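Local coordinates for 2-oxoglutarate (2OG) and Fe(II)-dependent oxygenase superfamily protein (Arabidopsis thaliana, PDB 6KWB) that probably oxidises the auxin indole-3-acetic acid irreversibly to inactive 2-oxoindole-3-acetic acid, as a 2-oxoglutarate- and iron(II)-dependent dioxygenase, at residues Asp50-Pro55 against Ile151-Phe156; Ser147-Asn152 against Ile241-Leu246; Gly173-Leu178 against Leu207-Gly212. All blocks are in the same frame, centred on the assembly; numbering follows the deposited sequence.

Contact 1: residues Asp50-Pro55 against Ile151-Phe156; sequences DLFQRP and INKYHF. With AKG (2-oxoglutaric acid), chain E.
Phe52 of segment 50-55 lays one ring face against Lys153 of strand 147-155. Its CB already lies beside the lysine chain, 3.9 Å from Lys153 CD. CG is equally near Lys153 CD and Lys153 CB. The ring then faces the lysine: Lys153 CB stands 3.5 Å from the centroid of the Phe52 ring, 6° off its normal. This is a CH-pi contact over the ring centre. At the far end CE2 meets the backbone, 3.7 Å from Asn152 C. The tip atom CZ lies 3.4 Å from Lys153 N, and Ile151 O comes in at the ring edge. CG of Lys153 is anti to its backbone N (chi1 -176°), and the rest of the chain is extended. The lysine chain and the phenylalanine therefore lie alongside, running opposite ways. The contact packs the N-terminal helical part against a strand of the cupin-type beta core that carries residues binding 2-oxoglutarate, Asn152 and Tyr154. Asn152 points away from the helix. Its ND2 is hydrogen-bonded to Ser240 OG and makes a weak bond to AKG O1, while OD1 is held by Tyr81. Ile151 turns toward the helix: its CD1 is 4.3 Å from Leu51 CD1. Behind this, Arg54 NH2 bridges to Asp50 OD2 at 3.0 Å, and Leu51 CD2 lies over the guanidinium face of Arg54.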
loop_
_atom_site.group_PDB
_atom_site.type_symbol
_atom_site.label_atom_id
_atom_site.label_comp_id
_atom_site.label_asym_id
_atom_site.label_seq_id
_atom_site.Cartn_x
_atom_site.Cartn_y
_atom_site.Cartn_z
ATOM N N ASP A 50 -15.157 4.898 -11.489
ATOM C CA ASP A 50 -15.719 4.671 -12.799
ATOM C C ASP A 50 -15.316 3.284 -13.329
ATOM O O ASP A 50 -16.101 2.596 -13.991
ATOM C CB ASP A 50 -15.261 5.782 -13.756
ATOM C CG ASP A 50 -15.973 5.727 -15.093
ATOM O OD1 ASP A 50 -17.193 6.015 -15.129
ATOM O OD2 ASP A 50 -15.340 5.356 -16.095
ATOM N N LEU A 51 -14.088 2.873 -13.035
ATOM C CA LEU A 51 -13.581 1.585 -13.494
ATOM C C LEU A 51 -14.396 0.448 -12.880
ATOM O O LEU A 51 -14.660 -0.546 -13.549
ATOM C CB LEU A 51 -12.110 1.434 -13.142
ATOM C CG LEU A 51 -11.129 1.938 -14.200
ATOM C CD1 LEU A 51 -9.725 1.484 -13.863
ATOM C CD2 LEU A 51 -11.522 1.533 -15.618
ATOM N N PHE A 52 -14.826 0.604 -11.624
ATOM C CA PHE A 52 -15.584 -0.463 -10.964
ATOM C C PHE A 52 -16.992 -0.623 -11.545
ATOM O O PHE A 52 -17.611 -1.678 -11.385
ATOM C CB PHE A 52 -15.680 -0.227 -9.455
ATOM C CG PHE A 52 -14.543 -0.824 -8.691
ATOM C CD1 PHE A 52 -14.385 -2.192 -8.634
ATOM C CD2 PHE A 52 -13.624 -0.024 -8.047
ATOM C CE1 PHE A 52 -13.340 -2.747 -7.963
ATOM C CE2 PHE A 52 -12.573 -0.582 -7.369
ATOM C CZ PHE A 52 -12.434 -1.940 -7.336
ATOM N N GLN A 53 -17.452 0.375 -12.297
ATOM C CA GLN A 53 -18.757 0.311 -12.942
ATOM C C GLN A 53 -18.636 -0.110 -14.392
ATOM O O GLN A 53 -19.517 0.148 -15.201
ATOM C CB GLN A 53 -19.470 1.663 -12.829
ATOM C CG GLN A 53 -20.177 1.808 -11.504
ATOM C CD GLN A 53 -20.402 3.238 -11.124
ATOM O OE1 GLN A 53 -19.907 4.149 -11.788
ATOM N NE2 GLN A 53 -21.145 3.455 -10.041
ATOM N N ARG A 54 -17.539 -0.775 -14.717
ATOM C CA ARG A 54 -17.407 -1.358 -16.035
ATOM C C ARG A 54 -18.261 -2.637 -16.082
ATOM O O ARG A 54 -18.593 -3.202 -15.044
ATOM C CB ARG A 54 -15.947 -1.691 -16.331
ATOM C CG ARG A 54 -15.117 -0.505 -16.789
ATOM C CD ARG A 54 -15.560 0.036 -18.128
ATOM N NE ARG A 54 -14.515 0.835 -18.758
ATOM C CZ ARG A 54 -14.320 2.126 -18.517
ATOM N NH1 ARG A 54 -13.344 2.777 -19.140
ATOM N NH2 ARG A 54 -15.081 2.760 -17.645
ATOM N N PRO A 55 -18.615 -3.107 -17.285
ATOM C CA PRO A 55 -19.336 -4.383 -17.356
ATOM C C PRO A 55 -18.593 -5.504 -16.667
ATOM O O PRO A 55 -17.382 -5.615 -16.810
ATOM C CB PRO A 55 -19.443 -4.636 -18.862
ATOM C CG PRO A 55 -19.556 -3.268 -19.407
ATOM C CD PRO A 55 -18.646 -2.397 -18.569
ATOM N N ILE A 151 -6.693 -1.678 -6.682
ATOM C CA ILE A 151 -7.724 -0.716 -6.325
ATOM C C ILE A 151 -8.852 -1.526 -5.757
ATOM O O ILE A 151 -9.095 -2.637 -6.202
ATOM C CB ILE A 151 -8.186 0.113 -7.526
ATOM C CG1 ILE A 151 -8.601 -0.799 -8.668
ATOM C CG2 ILE A 151 -7.067 0.952 -8.018
ATOM C CD1 ILE A 151 -9.013 -0.050 -9.921
ATOM N N ASN A 152 -9.517 -0.988 -4.747
ATOM C CA ASN A 152 -10.490 -1.769 -4.000
ATOM C C ASN A 152 -11.815 -1.056 -3.830
ATOM O O ASN A 152 -11.830 0.134 -3.563
ATOM C CB ASN A 152 -9.924 -2.092 -2.621
ATOM C CG ASN A 152 -8.496 -2.593 -2.686
ATOM O OD1 ASN A 152 -8.236 -3.737 -3.088
ATOM N ND2 ASN A 152 -7.552 -1.729 -2.291
ATOM N N LYS A 153 -12.916 -1.806 -3.932
ATOM C CA LYS A 153 -14.271 -1.307 -3.674
ATOM C C LYS A 153 -14.970 -2.058 -2.555
ATOM O O LYS A 153 -15.298 -3.232 -2.706
ATOM C CB LYS A 153 -15.131 -1.409 -4.921
ATOM C CG LYS A 153 -16.514 -0.822 -4.752
ATOM C CD LYS A 153 -17.330 -1.006 -6.034
ATOM C CE LYS A 153 -18.772 -0.581 -5.874
ATOM N NZ LYS A 153 -19.426 -0.723 -7.191
ATOM N N TYR A 154 -15.221 -1.377 -1.444
ATOM C CA TYR A 154 -15.910 -1.997 -0.322
ATOM C C TYR A 154 -17.398 -1.678 -0.293
ATOM O O TYR A 154 -17.794 -0.517 -0.297
ATOM C CB TYR A 154 -15.280 -1.542 0.982
ATOM C CG TYR A 154 -13.853 -1.945 1.074
ATOM C CD1 TYR A 154 -13.484 -3.187 1.578
ATOM C CD2 TYR A 154 -12.860 -1.109 0.586
ATOM C CE1 TYR A 154 -12.146 -3.558 1.639
ATOM C CE2 TYR A 154 -11.540 -1.472 0.630
ATOM C CZ TYR A 154 -11.180 -2.689 1.160
ATOM O OH TYR A 154 -9.849 -3.008 1.194
ATOM N N HIS A 155 -18.211 -2.725 -0.259
ATOM C CA HIS A 155 -19.658 -2.587 -0.171
ATOM C C HIS A 155 -20.191 -2.942 1.218
ATOM O O HIS A 155 -20.395 -4.117 1.519
ATOM C CB HIS A 155 -20.341 -3.473 -1.210
ATOM C CG HIS A 155 -21.827 -3.294 -1.256
ATOM N ND1 HIS A 155 -22.438 -2.260 -1.933
ATOM C CD2 HIS A 155 -22.826 -4.007 -0.681
ATOM C CE1 HIS A 155 -23.748 -2.353 -1.786
ATOM N NE2 HIS A 155 -24.009 -3.404 -1.029
ATOM N N PHE A 156 -20.437 -1.940 2.058
ATOM C CA PHE A 156 -20.958 -2.217 3.408
ATOM C C PHE A 156 -22.468 -1.979 3.485
ATOM O O PHE A 156 -22.938 -0.871 3.200
ATOM C CB PHE A 156 -20.244 -1.360 4.458
ATOM C CG PHE A 156 -18.785 -1.663 4.587
ATOM C CD1 PHE A 156 -18.334 -2.969 4.538
ATOM C CD2 PHE A 156 -17.865 -0.647 4.753
ATOM C CE1 PHE A 156 -16.986 -3.258 4.647
ATOM C CE2 PHE A 156 -16.517 -0.929 4.870
ATOM C CZ PHE A 156 -16.078 -2.242 4.820
HETATM C C1 AKG E . -4.958 -3.374 0.941
HETATM O O1 AKG E . -5.352 -3.205 -0.248
HETATM O O2 AKG E . -4.041 -4.202 1.219
HETATM C C2 AKG E . -5.595 -2.583 2.063
HETATM O O5 AKG E . -5.300 -2.873 3.223
HETATM C C3 AKG E . -6.578 -1.470 1.693
HETATM C C4 AKG E . -7.018 -0.632 2.889
HETATM C C5 AKG E . -8.358 0.028 2.609
HETATM O O3 AKG E . -8.801 0.982 3.324
HETATM O O4 AKG E . -9.043 -0.400 1.643
#

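Contact 2: residues Ser147-Asn152 against Ile241-Leu246; sequences SQFRIN and IASFLL. With AKG (2-oxoglutaric acid), chain E.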
loop_
_atom_site.group_PDB
_atom_site.type_symbol
_atom_site.label_atom_id
_atom_site.label_comp_id
_atom_site.label_asym_id
_atom_site.label_seq_id
_atom_site.Cartn_x
_atom_site.Cartn_y
_atom_site.Cartn_z
ATOM N N SER A 147 6.557 -3.780 -8.211
ATOM C CA SER A 147 5.428 -3.267 -7.467
ATOM C C SER A 147 4.140 -3.825 -8.024
ATOM O O SER A 147 4.108 -4.331 -9.144
ATOM C CB SER A 147 5.365 -1.751 -7.485
ATOM O OG SER A 147 6.211 -1.226 -6.489
ATOM N N GLN A 148 3.102 -3.787 -7.196
ATOM C CA GLN A 148 1.796 -4.282 -7.560
ATOM C C GLN A 148 0.806 -3.188 -7.242
ATOM O O GLN A 148 0.909 -2.554 -6.202
ATOM C CB GLN A 148 1.432 -5.554 -6.798
ATOM C CG GLN A 148 0.198 -6.271 -7.336
ATOM C CD GLN A 148 -0.220 -7.419 -6.417
ATOM O OE1 GLN A 148 0.622 -8.061 -5.804
ATOM N NE2 GLN A 148 -1.525 -7.655 -6.297
ATOM N N PHE A 149 -0.138 -2.968 -8.153
ATOM C CA PHE A 149 -1.176 -1.970 -8.008
ATOM C C PHE A 149 -2.494 -2.680 -7.726
ATOM O O PHE A 149 -2.800 -3.712 -8.332
ATOM C CB PHE A 149 -1.244 -1.155 -9.284
ATOM C CG PHE A 149 -2.249 -0.065 -9.261
ATOM C CD1 PHE A 149 -2.030 1.083 -8.527
ATOM C CD2 PHE A 149 -3.424 -0.184 -10.000
ATOM C CE1 PHE A 149 -2.981 2.106 -8.520
ATOM C CE2 PHE A 149 -4.366 0.813 -10.006
ATOM C CZ PHE A 149 -4.151 1.969 -9.262
ATOM N N ARG A 150 -3.284 -2.140 -6.814
ATOM C CA ARG A 150 -4.544 -2.772 -6.501
ATOM C C ARG A 150 -5.544 -1.736 -6.007
ATOM O O ARG A 150 -5.296 -1.019 -5.039
ATOM C CB ARG A 150 -4.341 -3.896 -5.475
ATOM C CG ARG A 150 -5.635 -4.387 -4.834
ATOM C CD ARG A 150 -5.696 -5.908 -4.558
ATOM N NE ARG A 150 -5.919 -6.632 -5.799
ATOM C CZ ARG A 150 -6.749 -7.664 -5.953
ATOM N NH1 ARG A 150 -7.471 -8.118 -4.939
ATOM N NH2 ARG A 150 -6.858 -8.236 -7.143
ATOM N N ILE A 151 -6.693 -1.678 -6.682
ATOM C CA ILE A 151 -7.724 -0.716 -6.325
ATOM C C ILE A 151 -8.852 -1.526 -5.757
ATOM O O ILE A 151 -9.095 -2.637 -6.202
ATOM C CB ILE A 151 -8.186 0.113 -7.526
ATOM C CG1 ILE A 151 -8.601 -0.799 -8.668
ATOM C CG2 ILE A 151 -7.067 0.952 -8.018
ATOM C CD1 ILE A 151 -9.013 -0.050 -9.921
ATOM N N ASN A 152 -9.517 -0.988 -4.747
ATOM C CA ASN A 152 -10.490 -1.769 -4.000
ATOM C C ASN A 152 -11.815 -1.056 -3.830
ATOM O O ASN A 152 -11.830 0.134 -3.563
ATOM C CB ASN A 152 -9.924 -2.092 -2.621
ATOM C CG ASN A 152 -8.496 -2.593 -2.686
ATOM O OD1 ASN A 152 -8.236 -3.737 -3.088
ATOM N ND2 ASN A 152 -7.552 -1.729 -2.291
ATOM N N ILE A 241 -7.037 2.984 -2.810
ATOM C CA ILE A 241 -6.039 2.633 -3.794
ATOM C C ILE A 241 -4.755 2.251 -3.105
ATOM O O ILE A 241 -4.253 3.031 -2.309
ATOM C CB ILE A 241 -5.763 3.810 -4.752
ATOM C CG1 ILE A 241 -7.069 4.381 -5.303
ATOM C CG2 ILE A 241 -4.820 3.388 -5.829
ATOM C CD1 ILE A 241 -6.988 5.899 -5.693
ATOM N N ALA A 242 -4.198 1.088 -3.440
ATOM C CA ALA A 242 -2.978 0.605 -2.782
ATOM C C ALA A 242 -1.888 0.235 -3.780
ATOM O O ALA A 242 -2.150 -0.437 -4.770
ATOM C CB ALA A 242 -3.285 -0.593 -1.912
ATOM N N SER A 243 -0.657 0.659 -3.489
ATOM C CA SER A 243 0.485 0.297 -4.303
ATOM C C SER A 243 1.486 -0.385 -3.431
ATOM O O SER A 243 1.943 0.182 -2.451
ATOM C CB SER A 243 1.107 1.509 -4.977
ATOM O OG SER A 243 0.119 2.215 -5.707
ATOM N N PHE A 244 1.816 -1.611 -3.795
ATOM C CA PHE A 244 2.677 -2.445 -2.989
ATOM C C PHE A 244 4.068 -2.536 -3.597
ATOM O O PHE A 244 4.215 -2.957 -4.743
ATOM C CB PHE A 244 2.109 -3.870 -2.863
ATOM C CG PHE A 244 0.683 -3.952 -2.358
ATOM C CD1 PHE A 244 0.403 -3.854 -0.997
ATOM C CD2 PHE A 244 -0.368 -4.224 -3.222
ATOM C CE1 PHE A 244 -0.891 -3.959 -0.515
ATOM C CE2 PHE A 244 -1.677 -4.334 -2.736
ATOM C CZ PHE A 244 -1.931 -4.193 -1.386
ATOM N N LEU A 245 5.089 -2.134 -2.845
ATOM C CA LEU A 245 6.455 -2.492 -3.221
ATOM C C LEU A 245 6.687 -3.889 -2.686
ATOM O O LEU A 245 6.577 -4.091 -1.493
ATOM C CB LEU A 245 7.497 -1.545 -2.637
ATOM C CG LEU A 245 8.948 -1.905 -2.982
ATOM C CD1 LEU A 245 9.225 -1.793 -4.477
ATOM C CD2 LEU A 245 9.924 -1.067 -2.199
ATOM N N LEU A 246 6.918 -4.863 -3.557
ATOM C CA LEU A 246 7.089 -6.245 -3.115
ATOM C C LEU A 246 8.547 -6.585 -2.871
ATOM O O LEU A 246 9.439 -5.806 -3.164
ATOM C CB LEU A 246 6.513 -7.207 -4.146
ATOM C CG LEU A 246 5.115 -6.845 -4.636
ATOM C CD1 LEU A 246 4.696 -7.659 -5.852
ATOM C CD2 LEU A 246 4.127 -6.995 -3.494
HETATM C C1 AKG E . -4.958 -3.374 0.941
HETATM O O1 AKG E . -5.352 -3.205 -0.248
HETATM O O2 AKG E . -4.041 -4.202 1.219
HETATM C C2 AKG E . -5.595 -2.583 2.063
HETATM O O5 AKG E . -5.300 -2.873 3.223
HETATM C C3 AKG E . -6.578 -1.470 1.693
HETATM C C4 AKG E . -7.018 -0.632 2.889
HETATM C C5 AKG E . -8.358 0.028 2.609
HETATM O O3 AKG E . -8.801 0.982 3.324
HETATM O O4 AKG E . -9.043 -0.400 1.643
#
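Ser147 begins the antiparallel pairing of strands 147-155 and 237-245, facing Leu245 in a non-hydrogen-bonded pair. These are central strands of the double-stranded beta-helix core. Its OG makes a weak bond to Phe244 O. Gln148 and Phe244 form a hydrogen-bonded pair. Phe244 N reaches Gln148 O at 2.7 Å, almost straight (177° at the hydrogen), and Gln148 N returns a bond to Phe244 O at 2.8 Å. Beside it, Gln148 CB touches Leu246 CD1. Phe149 lies on the other face. Its CG is anti to the backbone N (chi1 -178°), which swings the ring across the strand so that CE1 meets Ile241 CG2 at 3.5 Å. Ser243 OG stands at the edge of the same ring. Arg150 pairs with Ala242 through two backbone bonds: Arg150 N to Ala242 O and Ala242 N to Arg150 O, both 2.9 Å. Arg150 CB meets the edge of the Phe244 ring, 3.8 Å from CE2. Ile151 faces Ile241, with their CG2 methyls in contact. Asn152 ends the segment beside the 2-oxoglutarate. The face of Arg150, Ala242 and Phe244 borders this ligand, with Ala242 CB close to it. Another part of the Phe244 edge meets the ligand: CZ is 3.4 Å from AKG O2, which lies in the ring plane. With an alanine here instead of Phe244, the C1 carboxylate of AKG and Arg150 CB would probably lose their aromatic neighbour, opening a gap beside the ligand. Strand 81-87 flanks 147-155 on its other side, and strand 175-179 flanks 237-245. Helix 106-133 packs on the Phe149 and Ser243 face, through Tyr115 and Ile119.

Contact 3: residues Gly173-Leu178 against Leu207-Gly212; sequences GFLTIL and LAINLG. With AKG (2-oxoglutaric acid), chain E.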
loop_
_atom_site.group_PDB
_atom_site.type_symbol
_atom_site.label_atom_id
_atom_site.label_comp_id
_atom_site.label_asym_id
_atom_site.label_seq_id
_atom_site.Cartn_x
_atom_site.Cartn_y
_atom_site.Cartn_z
ATOM N N GLY A 173 4.278 -7.813 1.221
ATOM C CA GLY A 173 5.387 -7.145 0.568
ATOM C C GLY A 173 6.263 -6.354 1.503
ATOM O O GLY A 173 6.249 -6.551 2.710
ATOM N N PHE A 174 7.028 -5.433 0.939
ATOM C CA PHE A 174 7.958 -4.668 1.752
ATOM C C PHE A 174 7.212 -3.484 2.316
ATOM O O PHE A 174 7.097 -3.309 3.540
ATOM C CB PHE A 174 9.155 -4.216 0.910
ATOM C CG PHE A 174 10.219 -3.498 1.691
ATOM C CD1 PHE A 174 10.266 -2.117 1.718
ATOM C CD2 PHE A 174 11.195 -4.206 2.359
ATOM C CE1 PHE A 174 11.254 -1.460 2.424
ATOM C CE2 PHE A 174 12.177 -3.560 3.069
ATOM C CZ PHE A 174 12.210 -2.182 3.116
ATOM N N LEU A 175 6.636 -2.722 1.392
ATOM C CA LEU A 175 6.093 -1.415 1.692
ATOM C C LEU A 175 4.775 -1.172 0.970
ATOM O O LEU A 175 4.654 -1.483 -0.204
ATOM C CB LEU A 175 7.132 -0.371 1.285
ATOM C CG LEU A 175 6.971 1.122 1.482
ATOM C CD1 LEU A 175 8.381 1.701 1.434
ATOM C CD2 LEU A 175 6.156 1.664 0.341
ATOM N N THR A 176 3.807 -0.580 1.647
ATOM C CA THR A 176 2.543 -0.266 1.000
ATOM C C THR A 176 2.207 1.214 1.127
ATOM O O THR A 176 2.319 1.788 2.213
ATOM C CB THR A 176 1.360 -1.060 1.602
ATOM O OG1 THR A 176 1.613 -2.459 1.494
ATOM C CG2 THR A 176 0.034 -0.703 0.881
ATOM N N ILE A 177 1.787 1.814 0.021
ATOM C CA ILE A 177 1.269 3.172 0.011
ATOM C C ILE A 177 -0.239 3.118 -0.241
ATOM O O ILE A 177 -0.708 2.600 -1.248
ATOM C CB ILE A 177 1.961 4.017 -1.076
ATOM C CG1 ILE A 177 3.479 4.002 -0.853
ATOM C CG2 ILE A 177 1.363 5.444 -1.132
ATOM C CD1 ILE A 177 4.251 4.764 -1.872
ATOM N N LEU A 178 -1.002 3.654 0.685
ATOM C CA LEU A 178 -2.440 3.514 0.613
ATOM C C LEU A 178 -3.073 4.861 0.438
ATOM O O LEU A 178 -2.818 5.783 1.202
ATOM C CB LEU A 178 -2.979 2.834 1.868
ATOM C CG LEU A 178 -4.490 2.762 1.971
ATOM C CD1 LEU A 178 -5.011 1.731 0.979
ATOM C CD2 LEU A 178 -4.901 2.426 3.393
ATOM N N LEU A 207 -1.135 10.428 2.532
ATOM C CA LEU A 207 -1.037 9.036 2.098
ATOM C C LEU A 207 -0.608 8.180 3.297
ATOM O O LEU A 207 0.215 8.605 4.128
ATOM C CB LEU A 207 -0.040 8.896 0.952
ATOM C CG LEU A 207 -0.546 9.530 -0.348
ATOM C CD1 LEU A 207 0.537 9.584 -1.426
ATOM C CD2 LEU A 207 -1.807 8.842 -0.831
ATOM N N ALA A 208 -1.154 6.976 3.391
ATOM C CA ALA A 208 -0.813 6.071 4.491
ATOM C C ALA A 208 0.241 5.075 4.036
ATOM O O ALA A 208 0.169 4.542 2.923
ATOM C CB ALA A 208 -2.021 5.365 4.976
ATOM N N ILE A 209 1.239 4.858 4.882
ATOM C CA ILE A 209 2.315 3.945 4.558
ATOM C C ILE A 209 2.364 2.841 5.568
ATOM O O ILE A 209 2.310 3.118 6.752
ATOM C CB ILE A 209 3.675 4.670 4.557
ATOM C CG1 ILE A 209 3.589 5.947 3.706
ATOM C CG2 ILE A 209 4.813 3.716 4.160
ATOM C CD1 ILE A 209 3.348 5.711 2.274
ATOM N N ASN A 210 2.445 1.587 5.140
ATOM C CA ASN A 210 2.730 0.554 6.129
ATOM C C ASN A 210 3.714 -0.447 5.588
ATOM O O ASN A 210 3.913 -0.583 4.367
ATOM C CB ASN A 210 1.482 -0.147 6.657
ATOM C CG ASN A 210 0.663 -0.717 5.580
ATOM O OD1 ASN A 210 1.079 -1.653 4.898
ATOM N ND2 ASN A 210 -0.514 -0.155 5.392
ATOM N N LEU A 211 4.304 -1.163 6.532
ATOM C CA LEU A 211 5.375 -2.071 6.233
ATOM C C LEU A 211 4.812 -3.465 6.222
ATOM O O LEU A 211 3.929 -3.761 6.999
ATOM C CB LEU A 211 6.482 -1.918 7.283
ATOM C CG LEU A 211 7.387 -0.687 7.195
ATOM C CD1 LEU A 211 8.088 -0.588 5.838
ATOM C CD2 LEU A 211 6.616 0.586 7.463
ATOM N N GLY A 212 5.296 -4.313 5.322
ATOM C CA GLY A 212 4.836 -5.686 5.279
ATOM C C GLY A 212 5.898 -6.695 5.674
ATOM O O GLY A 212 7.031 -6.343 6.078
HETATM C C1 AKG E . -4.958 -3.374 0.941
HETATM O O1 AKG E . -5.352 -3.205 -0.248
HETATM O O2 AKG E . -4.041 -4.202 1.219
HETATM C C2 AKG E . -5.595 -2.583 2.063
HETATM O O5 AKG E . -5.300 -2.873 3.223
HETATM C C3 AKG E . -6.578 -1.470 1.693
HETATM C C4 AKG E . -7.018 -0.632 2.889
HETATM C C5 AKG E . -8.358 0.028 2.609
HETATM O O3 AKG E . -8.801 0.982 3.324
HETATM O O4 AKG E . -9.043 -0.400 1.643
#
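Strands 175-179 and 207-211 are antiparallel neighbours in the double-stranded beta-helix core of the 2-oxoglutarate oxygenases, next to the metal site. Thr176 and Asn210 form a hydrogen-bonded pair: Thr176 N to Asn210 O is 2.7 Å, and Asn210 N to Thr176 O is 2.9 Å. Leu178 and Ala208 repeat the pattern, with Leu178 N 2.7 Å from Ala208 O. At the other end Gly212 N meets Phe174 O at 2.7 Å. Gly212 is also the N-cap of helix 213-218. Here Phe174 and Leu175 are set opposite the single residue Leu245 of the next strand, a classic beta bulge. Side chains alternate between two faces. Ile177 and Ile209 run alongside one another in the same direction. Ile209 bends at chi2 (-65°), bringing its CD1 to 3.6 Å from Ile177 CG1. This face packs on helix 106-133. On the opposite face Leu178 CD1 reaches the ligand, 3.6 Å from AKG C3, and Thr176 lies alongside Asn210. Thr176 OG1 is hydrogen-bonded to Asp171, which binds magnesium together with His169 and His228. The chemistry thus differs from face to face. One is wholly aliphatic along Ile177 and Ile209. The other offers the Leu178 methyls to the ligand's methylene carbons and a second-shell hydroxyl that probably helps position the carboxylate of Asp171.

Overall arrangement
Starting from the N terminus, the chain passes through helix 38-52 and, almost a hundred residues later, contact 1 closes a loop with more helix than strand onto strand 147-155. Contact 2 opens on that same strand; the two contacts share Ile151 and Asn152. It closes only at 241-246, after a long excursion. Contact 3 opens and closes within this excursion, so it nests in contact 2 and follows contact 1 in series. Contacts 2 and 3 touch directly, since strands 237-245 and 175-179 are neighbours in the sheet. Together the three join the N-terminal helix to four successive strands of the main sheet, 147-155, 237-245, 175-179 and 207-211, and all reach the bound 2-oxoglutarate.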